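Local coordinates for protein UDP-N-Acetylglucosamine 2-Epimerase (PDB 1V4V) that probably interconverts UDP-N-acetylglucosamine and its 2-epimer UDP-N-acetylmannosamine, as a two-domain homodimeric epimerase of the GT-B clan, at residues A76-I79 / L80-A84; L142-V145 / L146-L149; D320-G323 / V324-V328; L332-P335 / E336-S339. One frame throughout, in Å; residues are numbered along the deposited sequence.

Interaction 1. Residues A76-I79 / L80-A84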
ATOM      1  N   ALA A  76      -5.560 -12.747  -4.971  1.00 24.61           N
ATOM      2  CA  ALA A  76      -6.029 -11.510  -4.357  1.00 24.73           C
ATOM      3  C   ALA A  76      -7.534 -11.342  -4.552  1.00 23.98           C
ATOM      4  O   ALA A  76      -8.246 -10.937  -3.631  1.00 22.88           O
ATOM      5  CB  ALA A  76      -5.289 -10.306  -4.952  1.00 25.17           C
ATOM      6  N   ALA A  77      -8.014 -11.645  -5.755  1.00 22.29           N
ATOM      7  CA  ALA A  77      -9.432 -11.515  -6.061  1.00 23.39           C
ATOM      8  C   ALA A  77     -10.257 -12.497  -5.231  1.00 23.84           C
ATOM      9  O   ALA A  77     -11.386 -12.198  -4.847  1.00 23.63           O
ATOM     10  CB  ALA A  77      -9.669 -11.759  -7.544  1.00 22.46           C
ATOM     11  N   ARG A  78      -9.683 -13.663  -4.964  1.00 24.69           N
ATOM     12  CA  ARG A  78     -10.355 -14.701  -4.178  1.00 26.69           C
ATOM     13  C   ARG A  78     -10.456 -14.306  -2.704  1.00 26.66           C
ATOM     14  O   ARG A  78     -11.449 -14.593  -2.031  1.00 28.70           O
ATOM     15  CB  ARG A  78      -9.584 -16.022  -4.301  1.00 31.75           C
ATOM     16  CG  ARG A  78     -10.104 -17.147  -3.417  1.00 37.07           C
ATOM     17  CD  ARG A  78     -10.773 -18.231  -4.238  1.00 44.78           C
ATOM     18  NE  ARG A  78     -11.398 -19.248  -3.397  1.00 47.90           N
ATOM     19  CZ  ARG A  78     -12.211 -20.196  -3.853  1.00 50.64           C
ATOM     20  NH1 ARG A  78     -12.498 -20.259  -5.147  1.00 49.85           N
ATOM     21  NH2 ARG A  78     -12.745 -21.072  -3.016  1.00 50.76           N
ATOM     22  N   ILE A  79      -9.423 -13.636  -2.208  1.00 25.25           N
ATOM     23  CA  ILE A  79      -9.377 -13.216  -0.814  1.00 24.01           C
ATOM     24  C   ILE A  79     -10.180 -11.965  -0.468  1.00 24.53           C
ATOM     25  O   ILE A  79     -10.924 -11.944   0.507  1.00 24.04           O
ATOM     26  CB  ILE A  79      -7.915 -12.952  -0.371  1.00 24.55           C
ATOM     27  CG1 ILE A  79      -7.099 -14.242  -0.451  1.00 25.36           C
ATOM     28  CG2 ILE A  79      -7.885 -12.331   1.023  1.00 24.72           C
ATOM     29  CD1 ILE A  79      -7.602 -15.367   0.450  1.00 28.69           C
ATOM     30  N   LEU A  80     -10.026 -10.920  -1.272  1.00 24.43           N
ATOM     31  CA  LEU A  80     -10.664  -9.639  -1.000  1.00 25.03           C
ATOM     32  C   LEU A  80     -12.136  -9.585  -0.573  1.00 25.25           C
ATOM     33  O   LEU A  80     -12.447  -9.064   0.496  1.00 25.44           O
ATOM     34  CB  LEU A  80     -10.451  -8.695  -2.189  1.00 27.06           C
ATOM     35  CG  LEU A  80     -10.792  -7.226  -1.933  1.00 28.50           C
ATOM     36  CD1 LEU A  80      -9.933  -6.694  -0.787  1.00 30.98           C
ATOM     37  CD2 LEU A  80     -10.541  -6.409  -3.202  1.00 30.56           C
ATOM     38  N   PRO A  81     -13.055 -10.122  -1.392  1.00 25.65           N
ATOM     39  CA  PRO A  81     -14.477 -10.076  -1.025  1.00 25.91           C
ATOM     40  C   PRO A  81     -14.844 -10.828   0.246  1.00 25.89           C
ATOM     41  O   PRO A  81     -15.537 -10.296   1.111  1.00 26.11           O
ATOM     42  CB  PRO A  81     -15.178 -10.662  -2.253  1.00 26.67           C
ATOM     43  CG  PRO A  81     -14.202 -10.397  -3.377  1.00 26.89           C
ATOM     44  CD  PRO A  81     -12.886 -10.733  -2.719  1.00 24.64           C
ATOM     45  N   GLN A  82     -14.402 -12.073   0.351  1.00 26.25           N
ATOM     46  CA  GLN A  82     -14.732 -12.860   1.525  1.00 26.75           C
ATOM     47  C   GLN A  82     -14.075 -12.313   2.786  1.00 26.65           C
ATOM     48  O   GLN A  82     -14.590 -12.505   3.880  1.00 24.11           O
ATOM     49  CB  GLN A  82     -14.356 -14.328   1.314  1.00 27.90           C
ATOM     50  CG  GLN A  82     -12.877 -14.603   1.165  1.00 26.98           C
ATOM     51  CD  GLN A  82     -12.593 -16.088   1.074  1.00 29.39           C
ATOM     52  OE1 GLN A  82     -13.107 -16.880   1.870  1.00 28.26           O
ATOM     53  NE2 GLN A  82     -11.773 -16.476   0.106  1.00 26.52           N
ATOM     54  N   ALA A  83     -12.938 -11.632   2.636  1.00 25.68           N
ATOM     55  CA  ALA A  83     -12.264 -11.050   3.798  1.00 24.94           C
ATOM     56  C   ALA A  83     -13.073  -9.854   4.291  1.00 24.68           C
ATOM     57  O   ALA A  83     -13.276  -9.680   5.495  1.00 24.29           O
ATOM     58  CB  ALA A  83     -10.846 -10.605   3.434  1.00 24.34           C
ATOM     59  N   ALA A  84     -13.533  -9.024   3.358  1.00 25.25           N
ATOM     60  CA  ALA A  84     -14.328  -7.852   3.708  1.00 25.44           C
ATOM     61  C   ALA A  84     -15.600  -8.277   4.436  1.00 25.70           C
ATOM     62  O   ALA A  84     -15.985  -7.673   5.437  1.00 25.90           O
ATOM     63  CB  ALA A  84     -14.698  -7.072   2.449  1.00 26.10           C
TER
HETATM   64  O   HOH W   1     -14.098 -13.870  -2.108  1.00 26.93           O
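Q82 folds its amide back along the helix onto the carbonyl of R78, one turn earlier, and the two side chains slant across each other with amide and guanidinium planes 63° apart. CG of Q82 sits between the backbone N and carbonyl carbon (chi1 65°), and the extended chain beyond it carries NE2 to 2.9 Å from R78 O. That bond reaches the oxygen from above the carbonyl plane, 46° out of it, whereas a water donates to the same R78 O at 2.7 Å and accepts from Q82 N at 3.1 Å. Two donors thus grip R78 O, and the water stands in for a direct backbone bond from Q82 N. This is a proline kink within helix 72-89: P81 has no N-H for A77 O, which meets its CD at 3.0 Å instead. Before and after the break, L80 N bonds to A76 O at 3.0 Å and A83 N to I79 O at 2.9 Å. An alanine here removes the amide, which would probably leave R78 O less firmly held and D64 N without the acceptor it finds in Q82 OE1. On the buried side, I79 CG2 meets A83 CB at 4.2 Å, and both side chains rest on helix 102-113. A76, A77, L80 and P81 pack against the same four residues of the second subunit, L80 on A76 and P81 on A77.

Interaction 2. Residues L142-V145 / L146-L149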
ATOM      1  N   LEU A 142       2.325  -1.351   0.253  1.00 18.12           N
ATOM      2  CA  LEU A 142       0.898  -1.135  -0.007  1.00 17.76           C
ATOM      3  C   LEU A 142       0.127  -1.220   1.312  1.00 20.17           C
ATOM      4  O   LEU A 142      -0.699  -0.363   1.617  1.00 18.78           O
ATOM      5  CB  LEU A 142       0.366  -2.189  -0.983  1.00 16.30           C
ATOM      6  CG  LEU A 142       0.837  -2.094  -2.439  1.00 18.28           C
ATOM      7  CD1 LEU A 142       0.402  -3.346  -3.195  1.00 17.22           C
ATOM      8  CD2 LEU A 142       0.250  -0.830  -3.103  1.00 17.85           C
ATOM      9  N   THR A 143       0.404  -2.261   2.094  1.00 19.02           N
ATOM     10  CA  THR A 143      -0.265  -2.429   3.377  1.00 19.97           C
ATOM     11  C   THR A 143      -0.062  -1.220   4.287  1.00 21.08           C
ATOM     12  O   THR A 143      -1.007  -0.758   4.938  1.00 22.40           O
ATOM     13  CB  THR A 143       0.238  -3.687   4.109  1.00 20.41           C
ATOM     14  OG1 THR A 143      -0.043  -4.845   3.312  1.00 18.22           O
ATOM     15  CG2 THR A 143      -0.464  -3.838   5.467  1.00 21.17           C
ATOM     16  N   ASP A 144       1.159  -0.691   4.324  1.00 20.77           N
ATOM     17  CA  ASP A 144       1.433   0.455   5.186  1.00 21.15           C
ATOM     18  C   ASP A 144       0.801   1.761   4.739  1.00 21.05           C
ATOM     19  O   ASP A 144       0.671   2.692   5.527  1.00 22.69           O
ATOM     20  CB  ASP A 144       2.938   0.625   5.391  1.00 22.12           C
ATOM     21  CG  ASP A 144       3.520  -0.488   6.240  1.00 25.14           C
ATOM     22  OD1 ASP A 144       2.745  -1.095   7.008  1.00 26.75           O
ATOM     23  OD2 ASP A 144       4.735  -0.754   6.144  1.00 25.72           O
ATOM     24  N   VAL A 145       0.410   1.845   3.475  1.00 20.04           N
ATOM     25  CA  VAL A 145      -0.274   3.049   3.015  1.00 19.21           C
ATOM     26  C   VAL A 145      -1.600   3.119   3.784  1.00 20.33           C
ATOM     27  O   VAL A 145      -2.035   4.188   4.205  1.00 23.99           O
ATOM     28  CB  VAL A 145      -0.600   2.972   1.504  1.00 18.43           C
ATOM     29  CG1 VAL A 145      -1.682   3.990   1.146  1.00 20.25           C
ATOM     30  CG2 VAL A 145       0.650   3.227   0.690  1.00 18.51           C
ATOM     31  N   LEU A 146      -2.215   1.955   3.978  1.00 21.16           N
ATOM     32  CA  LEU A 146      -3.514   1.839   4.639  1.00 22.59           C
ATOM     33  C   LEU A 146      -3.531   1.722   6.160  1.00 26.15           C
ATOM     34  O   LEU A 146      -4.593   1.812   6.772  1.00 26.65           O
ATOM     35  CB  LEU A 146      -4.257   0.626   4.083  1.00 22.68           C
ATOM     36  CG  LEU A 146      -4.315   0.488   2.566  1.00 21.36           C
ATOM     37  CD1 LEU A 146      -5.069  -0.782   2.222  1.00 20.01           C
ATOM     38  CD2 LEU A 146      -4.989   1.719   1.956  1.00 19.97           C
ATOM     39  N   THR A 147      -2.374   1.527   6.773  1.00 23.85           N
ATOM     40  CA  THR A 147      -2.328   1.334   8.216  1.00 25.06           C
ATOM     41  C   THR A 147      -2.550   2.546   9.110  1.00 23.94           C
ATOM     42  O   THR A 147      -2.010   3.632   8.876  1.00 23.23           O
ATOM     43  CB  THR A 147      -1.005   0.680   8.616  1.00 25.03           C
ATOM     44  OG1 THR A 147       0.076   1.539   8.245  1.00 30.93           O
ATOM     45  CG2 THR A 147      -0.851  -0.656   7.913  1.00 20.97           C
ATOM     46  N   ASP A 148      -3.355   2.330  10.147  1.00 24.11           N
ATOM     47  CA  ASP A 148      -3.663   3.360  11.130  1.00 25.00           C
ATOM     48  C   ASP A 148      -2.510   3.431  12.124  1.00 26.19           C
ATOM     49  O   ASP A 148      -2.095   4.512  12.539  1.00 27.06           O
ATOM     50  CB  ASP A 148      -4.952   3.006  11.872  1.00 26.98           C
ATOM     51  CG  ASP A 148      -5.231   3.941  13.034  1.00 31.89           C
ATOM     52  OD1 ASP A 148      -5.401   5.163  12.799  1.00 28.93           O
ATOM     53  OD2 ASP A 148      -5.271   3.447  14.183  1.00 29.68           O
ATOM     54  N   LEU A 149      -1.993   2.266  12.500  1.00 25.66           N
ATOM     55  CA  LEU A 149      -0.884   2.194  13.441  1.00 27.04           C
ATOM     56  C   LEU A 149       0.118   1.135  12.999  1.00 23.96           C
ATOM     57  O   LEU A 149      -0.245  -0.019  12.762  1.00 25.86           O
ATOM     58  CB  LEU A 149      -1.407   1.866  14.846  1.00 28.98           C
ATOM     59  CG  LEU A 149      -0.403   1.864  16.005  1.00 32.34           C
ATOM     60  CD1 LEU A 149       0.410   3.153  15.998  1.00 32.41           C
ATOM     61  CD2 LEU A 149      -1.162   1.708  17.327  1.00 31.54           C
TER
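T147 turns back over the last turn of helix 136-146 and meets T143 and D144 with both branches of its side chain. Its OG1 lies 3.0 Å from D144 O but also has a weak hydrogen bond with D150 OD2, so the bond to D144 O is not settled. Its methyl CG2 comes to 3.0 Å from T143 O and 4.0 Å from the methyl CG2 of T143. The torsion chi1 of 61° explains this division: OG1 stands between the backbone N and the carbonyl carbon, which leaves CG2 on the side of the N, facing the helix. The backbone bonds here are weak, L146 N to T143 O at 3.1 Å with an N-H...O angle of only 128°, and T147 N to D144 O at 3.5 Å. Such bonds to the third residue back lie where helix 136-146 leads into strand 149-152. Beside them, V145 CG1 touches L146 CD2 at 4.1 Å.

In the next shell, K166 NZ donates to both D144 O and T147 O and so bridges the turn. The D144 carboxylate is held by R126 through a salt bridge on OD2 and by H120 ND1 on OD1. F105 of helix 102-113 packs on T143 and L146, whereas L142, V145 and L146 also reach the second subunit. D144 OD1 lies close to the like-charged D150 OD2 in this buried setting, where R126 probably offsets some of the negative charge.

Interaction 3. Residues D320-G323 / V324-V328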
ATOM      1  N   ASP A 320      36.968 -24.914  14.919  1.00 23.77           N
ATOM      2  CA  ASP A 320      38.139 -25.753  15.143  1.00 23.66           C
ATOM      3  C   ASP A 320      37.849 -26.567  16.407  1.00 23.22           C
ATOM      4  O   ASP A 320      37.582 -26.001  17.464  1.00 23.57           O
ATOM      5  CB  ASP A 320      39.386 -24.898  15.357  1.00 25.99           C
ATOM      6  CG  ASP A 320      40.588 -25.722  15.758  1.00 30.53           C
ATOM      7  OD1 ASP A 320      41.166 -25.455  16.835  1.00 34.86           O
ATOM      8  OD2 ASP A 320      40.956 -26.641  14.994  1.00 31.90           O
ATOM      9  N   PRO A 321      37.914 -27.906  16.316  1.00 23.80           N
ATOM     10  CA  PRO A 321      37.649 -28.803  17.453  1.00 24.24           C
ATOM     11  C   PRO A 321      38.344 -28.459  18.780  1.00 24.07           C
ATOM     12  O   PRO A 321      37.698 -28.420  19.829  1.00 23.11           O
ATOM     13  CB  PRO A 321      38.066 -30.169  16.913  1.00 25.24           C
ATOM     14  CG  PRO A 321      37.706 -30.052  15.451  1.00 23.50           C
ATOM     15  CD  PRO A 321      38.253 -28.684  15.110  1.00 22.96           C
ATOM     16  N   GLU A 322      39.651 -28.231  18.749  1.00 22.61           N
ATOM     17  CA  GLU A 322      40.362 -27.889  19.978  1.00 22.06           C
ATOM     18  C   GLU A 322      39.825 -26.571  20.537  1.00 19.59           C
ATOM     19  O   GLU A 322      39.622 -26.434  21.745  1.00 19.52           O
ATOM     20  CB  GLU A 322      41.868 -27.769  19.717  1.00 23.47           C
ATOM     21  CG  GLU A 322      42.658 -27.246  20.923  1.00 24.55           C
ATOM     22  CD  GLU A 322      42.650 -28.203  22.101  1.00 24.63           C
ATOM     23  OE1 GLU A 322      43.009 -27.775  23.215  1.00 27.05           O
ATOM     24  OE2 GLU A 322      42.295 -29.385  21.920  1.00 27.30           O
ATOM     25  N   GLY A 323      39.599 -25.604  19.652  1.00 18.72           N
ATOM     26  CA  GLY A 323      39.082 -24.316  20.079  1.00 19.67           C
ATOM     27  C   GLY A 323      37.685 -24.400  20.676  1.00 20.22           C
ATOM     28  O   GLY A 323      37.375 -23.718  21.654  1.00 20.97           O
ATOM     29  N   VAL A 324      36.830 -25.232  20.085  1.00 19.00           N
ATOM     30  CA  VAL A 324      35.468 -25.388  20.580  1.00 18.77           C
ATOM     31  C   VAL A 324      35.520 -25.949  21.997  1.00 17.85           C
ATOM     32  O   VAL A 324      34.804 -25.488  22.890  1.00 17.78           O
ATOM     33  CB  VAL A 324      34.652 -26.347  19.678  1.00 18.00           C
ATOM     34  CG1 VAL A 324      33.320 -26.675  20.335  1.00 19.42           C
ATOM     35  CG2 VAL A 324      34.424 -25.704  18.318  1.00 19.41           C
ATOM     36  N   TYR A 325      36.366 -26.951  22.200  1.00 17.45           N
ATOM     37  CA  TYR A 325      36.512 -27.553  23.520  1.00 18.72           C
ATOM     38  C   TYR A 325      36.978 -26.499  24.532  1.00 19.44           C
ATOM     39  O   TYR A 325      36.415 -26.371  25.621  1.00 18.29           O
ATOM     40  CB  TYR A 325      37.529 -28.699  23.464  1.00 20.30           C
ATOM     41  CG  TYR A 325      37.935 -29.232  24.826  1.00 22.55           C
ATOM     42  CD1 TYR A 325      37.059 -30.006  25.584  1.00 22.49           C
ATOM     43  CD2 TYR A 325      39.192 -28.939  25.363  1.00 25.72           C
ATOM     44  CE1 TYR A 325      37.418 -30.477  26.844  1.00 23.82           C
ATOM     45  CE2 TYR A 325      39.563 -29.404  26.623  1.00 27.18           C
ATOM     46  CZ  TYR A 325      38.669 -30.170  27.357  1.00 27.22           C
ATOM     47  OH  TYR A 325      39.014 -30.618  28.611  1.00 29.98           O
ATOM     48  N   ARG A 326      38.013 -25.748  24.171  1.00 19.69           N
ATOM     49  CA  ARG A 326      38.543 -24.727  25.071  1.00 19.84           C
ATOM     50  C   ARG A 326      37.510 -23.666  25.438  1.00 18.42           C
ATOM     51  O   ARG A 326      37.362 -23.307  26.609  1.00 18.43           O
ATOM     52  CB  ARG A 326      39.768 -24.051  24.446  1.00 22.03           C
ATOM     53  CG  ARG A 326      40.973 -24.969  24.300  1.00 23.65           C
ATOM     54  CD  ARG A 326      42.194 -24.200  23.788  1.00 26.96           C
ATOM     55  NE  ARG A 326      43.301 -25.099  23.477  1.00 30.77           N
ATOM     56  CZ  ARG A 326      44.503 -24.694  23.077  1.00 33.57           C
ATOM     57  NH1 ARG A 326      44.753 -23.400  22.940  1.00 31.42           N
ATOM     58  NH2 ARG A 326      45.452 -25.583  22.814  1.00 31.56           N
ATOM     59  N   VAL A 327      36.789 -23.167  24.441  1.00 18.01           N
ATOM     60  CA  VAL A 327      35.787 -22.133  24.684  1.00 18.73           C
ATOM     61  C   VAL A 327      34.614 -22.624  25.526  1.00 18.76           C
ATOM     62  O   VAL A 327      34.208 -21.972  26.488  1.00 18.12           O
ATOM     63  CB  VAL A 327      35.257 -21.560  23.351  1.00 18.48           C
ATOM     64  CG1 VAL A 327      34.056 -20.658  23.596  1.00 20.67           C
ATOM     65  CG2 VAL A 327      36.376 -20.770  22.660  1.00 23.58           C
ATOM     66  N   VAL A 328      34.059 -23.772  25.167  1.00 17.31           N
ATOM     67  CA  VAL A 328      32.920 -24.288  25.915  1.00 16.39           C
ATOM     68  C   VAL A 328      33.318 -24.674  27.339  1.00 17.28           C
ATOM     69  O   VAL A 328      32.610 -24.360  28.299  1.00 16.89           O
ATOM     70  CB  VAL A 328      32.287 -25.490  25.177  1.00 16.58           C
ATOM     71  CG1 VAL A 328      31.139 -26.073  25.994  1.00 17.65           C
ATOM     72  CG2 VAL A 328      31.762 -25.023  23.814  1.00 17.61           C
TER
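E322 and R326 are brought together by unlike torsions one helical turn apart. CG of E322 lies opposite its backbone N (chi1 173°) and the chain then bends at chi2, which swings the carboxylate along the helix; R326 starts beside its own N and runs extended to NE. The two chains slant across each other, and E322 OE1 receives R326 NE at 2.7 Å through its anti lone pair, in a fairly straight bond of 162°. Although OE1 lies at the guanidinium edge and in its plane, the carboxylate stands nearly perpendicular to that plane, 85° away. The geometry thus gives a salt bridge centred on one oxygen, to which R326 NH2 adds a weak bond at 3.3 Å.

The other oxygen, OE2, forms a salt bridge with R223 of helix 214-227, whose guanidinium also makes a cation-pi contact with Y325. A glutamine in place of E322 would probably leave both R326 and R223 without the negative charge that they share.

At the start of the helix, D320 OD1 accepts G323 N at 3.2 Å, from above the carboxylate plane. Regular backbone bonds follow, V324 N to D320 O at 2.8 Å and V327 N to G323 O at 2.9 Å. V324 faces L217 of helix 214-227. These features define an Asp N-cap followed by proline at the first helical position, with an i to i+4 Glu-Arg salt bridge along the first turns of helix 321-332.

Interaction 4. Residues L332-P335 / E336-S339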
ATOM      1  N   LEU A 332      31.811 -22.852  30.741  1.00 18.66           N
ATOM      2  CA  LEU A 332      31.114 -23.630  31.762  1.00 19.17           C
ATOM      3  C   LEU A 332      31.791 -23.508  33.123  1.00 21.22           C
ATOM      4  O   LEU A 332      31.162 -23.744  34.158  1.00 22.60           O
ATOM      5  CB  LEU A 332      31.012 -25.101  31.337  1.00 19.24           C
ATOM      6  CG  LEU A 332      29.988 -25.345  30.217  1.00 18.55           C
ATOM      7  CD1 LEU A 332      30.091 -26.774  29.693  1.00 20.55           C
ATOM      8  CD2 LEU A 332      28.591 -25.059  30.741  1.00 18.59           C
ATOM      9  N   GLU A 333      33.068 -23.133  33.127  1.00 20.85           N
ATOM     10  CA  GLU A 333      33.796 -22.954  34.380  1.00 21.22           C
ATOM     11  C   GLU A 333      33.949 -21.474  34.749  1.00 21.32           C
ATOM     12  O   GLU A 333      34.777 -21.111  35.587  1.00 22.56           O
ATOM     13  CB  GLU A 333      35.162 -23.652  34.291  1.00 23.98           C
ATOM     14  CG  GLU A 333      35.012 -25.169  34.371  1.00 28.81           C
ATOM     15  CD  GLU A 333      36.303 -25.943  34.159  1.00 34.55           C
ATOM     16  OE1 GLU A 333      36.339 -27.125  34.567  1.00 38.59           O
ATOM     17  OE2 GLU A 333      37.267 -25.392  33.585  1.00 34.40           O
ATOM     18  N   ASN A 334      33.136 -20.623  34.126  1.00 20.20           N
ATOM     19  CA  ASN A 334      33.170 -19.184  34.388  1.00 21.42           C
ATOM     20  C   ASN A 334      31.733 -18.747  34.666  1.00 21.39           C
ATOM     21  O   ASN A 334      31.050 -18.198  33.790  1.00 19.61           O
ATOM     22  CB  ASN A 334      33.718 -18.424  33.172  1.00 21.13           C
ATOM     23  CG  ASN A 334      34.148 -16.999  33.512  1.00 23.04           C
ATOM     24  OD1 ASN A 334      33.499 -16.311  34.298  1.00 24.38           O
ATOM     25  ND2 ASN A 334      35.245 -16.552  32.910  1.00 25.79           N
ATOM     26  N   PRO A 335      31.245 -19.000  35.889  1.00 21.97           N
ATOM     27  CA  PRO A 335      29.871 -18.612  36.223  1.00 22.06           C
ATOM     28  C   PRO A 335      29.584 -17.121  36.029  1.00 22.17           C
ATOM     29  O   PRO A 335      28.457 -16.735  35.701  1.00 22.44           O
ATOM     30  CB  PRO A 335      29.717 -19.074  37.678  1.00 23.35           C
ATOM     31  CG  PRO A 335      31.129 -19.060  38.206  1.00 24.89           C
ATOM     32  CD  PRO A 335      31.925 -19.615  37.042  1.00 21.10           C
ATOM     33  N   GLU A 336      30.598 -16.284  36.220  1.00 21.25           N
ATOM     34  CA  GLU A 336      30.407 -14.848  36.055  1.00 23.69           C
ATOM     35  C   GLU A 336      30.113 -14.496  34.600  1.00 21.95           C
ATOM     36  O   GLU A 336      29.252 -13.667  34.322  1.00 24.09           O
ATOM     37  CB  GLU A 336      31.647 -14.082  36.512  1.00 28.26           C
ATOM     38  CG  GLU A 336      32.097 -14.428  37.921  1.00 33.21           C
ATOM     39  CD  GLU A 336      33.371 -15.255  37.935  1.00 38.31           C
ATOM     40  OE1 GLU A 336      33.361 -16.407  37.431  1.00 29.95           O
ATOM     41  OE2 GLU A 336      34.390 -14.737  38.449  1.00 40.47           O
ATOM     42  N   GLU A 337      30.827 -15.123  33.672  1.00 21.88           N
ATOM     43  CA  GLU A 337      30.606 -14.834  32.262  1.00 23.51           C
ATOM     44  C   GLU A 337      29.230 -15.320  31.841  1.00 23.44           C
ATOM     45  O   GLU A 337      28.536 -14.643  31.090  1.00 24.04           O
ATOM     46  CB  GLU A 337      31.681 -15.484  31.392  1.00 25.53           C
ATOM     47  CG  GLU A 337      31.577 -15.099  29.920  1.00 31.47           C
ATOM     48  CD  GLU A 337      32.779 -15.542  29.112  1.00 36.83           C
ATOM     49  OE1 GLU A 337      32.797 -15.311  27.882  1.00 38.33           O
ATOM     50  OE2 GLU A 337      33.709 -16.122  29.708  1.00 41.34           O
ATOM     51  N   LEU A 338      28.833 -16.493  32.323  1.00 19.94           N
ATOM     52  CA  LEU A 338      27.516 -17.027  31.993  1.00 19.26           C
ATOM     53  C   LEU A 338      26.447 -16.069  32.522  1.00 21.23           C
ATOM     54  O   LEU A 338      25.465 -15.777  31.836  1.00 21.33           O
ATOM     55  CB  LEU A 338      27.323 -18.409  32.624  1.00 17.76           C
ATOM     56  CG  LEU A 338      28.083 -19.562  31.959  1.00 19.01           C
ATOM     57  CD1 LEU A 338      27.969 -20.802  32.822  1.00 19.54           C
ATOM     58  CD2 LEU A 338      27.513 -19.828  30.556  1.00 17.36           C
ATOM     59  N   SER A 339      26.658 -15.575  33.739  1.00 21.74           N
ATOM     60  CA  SER A 339      25.725 -14.644  34.373  1.00 23.81           C
ATOM     61  C   SER A 339      25.590 -13.342  33.583  1.00 24.75           C
ATOM     62  O   SER A 339      24.482 -12.826  33.417  1.00 25.21           O
ATOM     63  CB  SER A 339      26.189 -14.317  35.799  1.00 23.21           C
ATOM     64  OG  SER A 339      25.321 -13.369  36.401  1.00 32.22           O
TER
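N334 holds the first turn of helix 335-343 through both its side chain and its backbone. Its OD1 accepts E337 N at 3.0 Å, with an N-H...O angle of 150° and the donor 52° above the amide plane, while its backbone O receives L338 N at 3.2 Å. This is an Asn N-cap: with CG opposite the backbone N (chi1 -164°), the amide reaches over the end of the helix to E337 N, which otherwise has only a weak bond to N334 O. S339 N then bonds to P335 O at 2.9 Å and carries the ladder onward.

Around the cap, N334 meets E336 and E337 at steep angles. Its amide lies square across the E337 chain, CG 3.6 Å from E337 CB. E336 bends at chi2 and returns its carboxylate toward the start of the helix, where OE1 lies 3.5 Å from P335 CD. The same OE1 is 3.1 Å from N334 OD1; two acceptors meet there without a hydrogen bond, an approach that is probably mildly unfavourable in itself. The P335 ring and the E336 chain run alongside one another in one direction.

On the inner side the contact turns apolar, with L338 CD1 at 4.4 Å from L332 CA. L338 also packs on P295 and L331, and L332 on F228 and L231, so the short link from helix 321-332 to helix 335-343 lies against the loops that follow helix 214-227 and precede strand 296-298.

How the interactions relate
The four contacts follow one another along the chain in two distant pairs, on opposite sides of its centre. Interactions 1 and 2, with centres about 18 Å apart, belong to helices 72-89 and 136-146 beside the seven-stranded parallel sheet; both lean on helix 102-113 and both touch the second subunit. Interactions 3 and 4, about 16 Å apart between centres, occupy the consecutive helices 321-332 and 335-343 after the last strand of the six-stranded sheet, where no other chain of the assembly reaches them. Centres of the two pairs lie about 46 to 55 Å apart. This separation matches the two-domain GT-B fold, in which dimer contacts here involve the first pair.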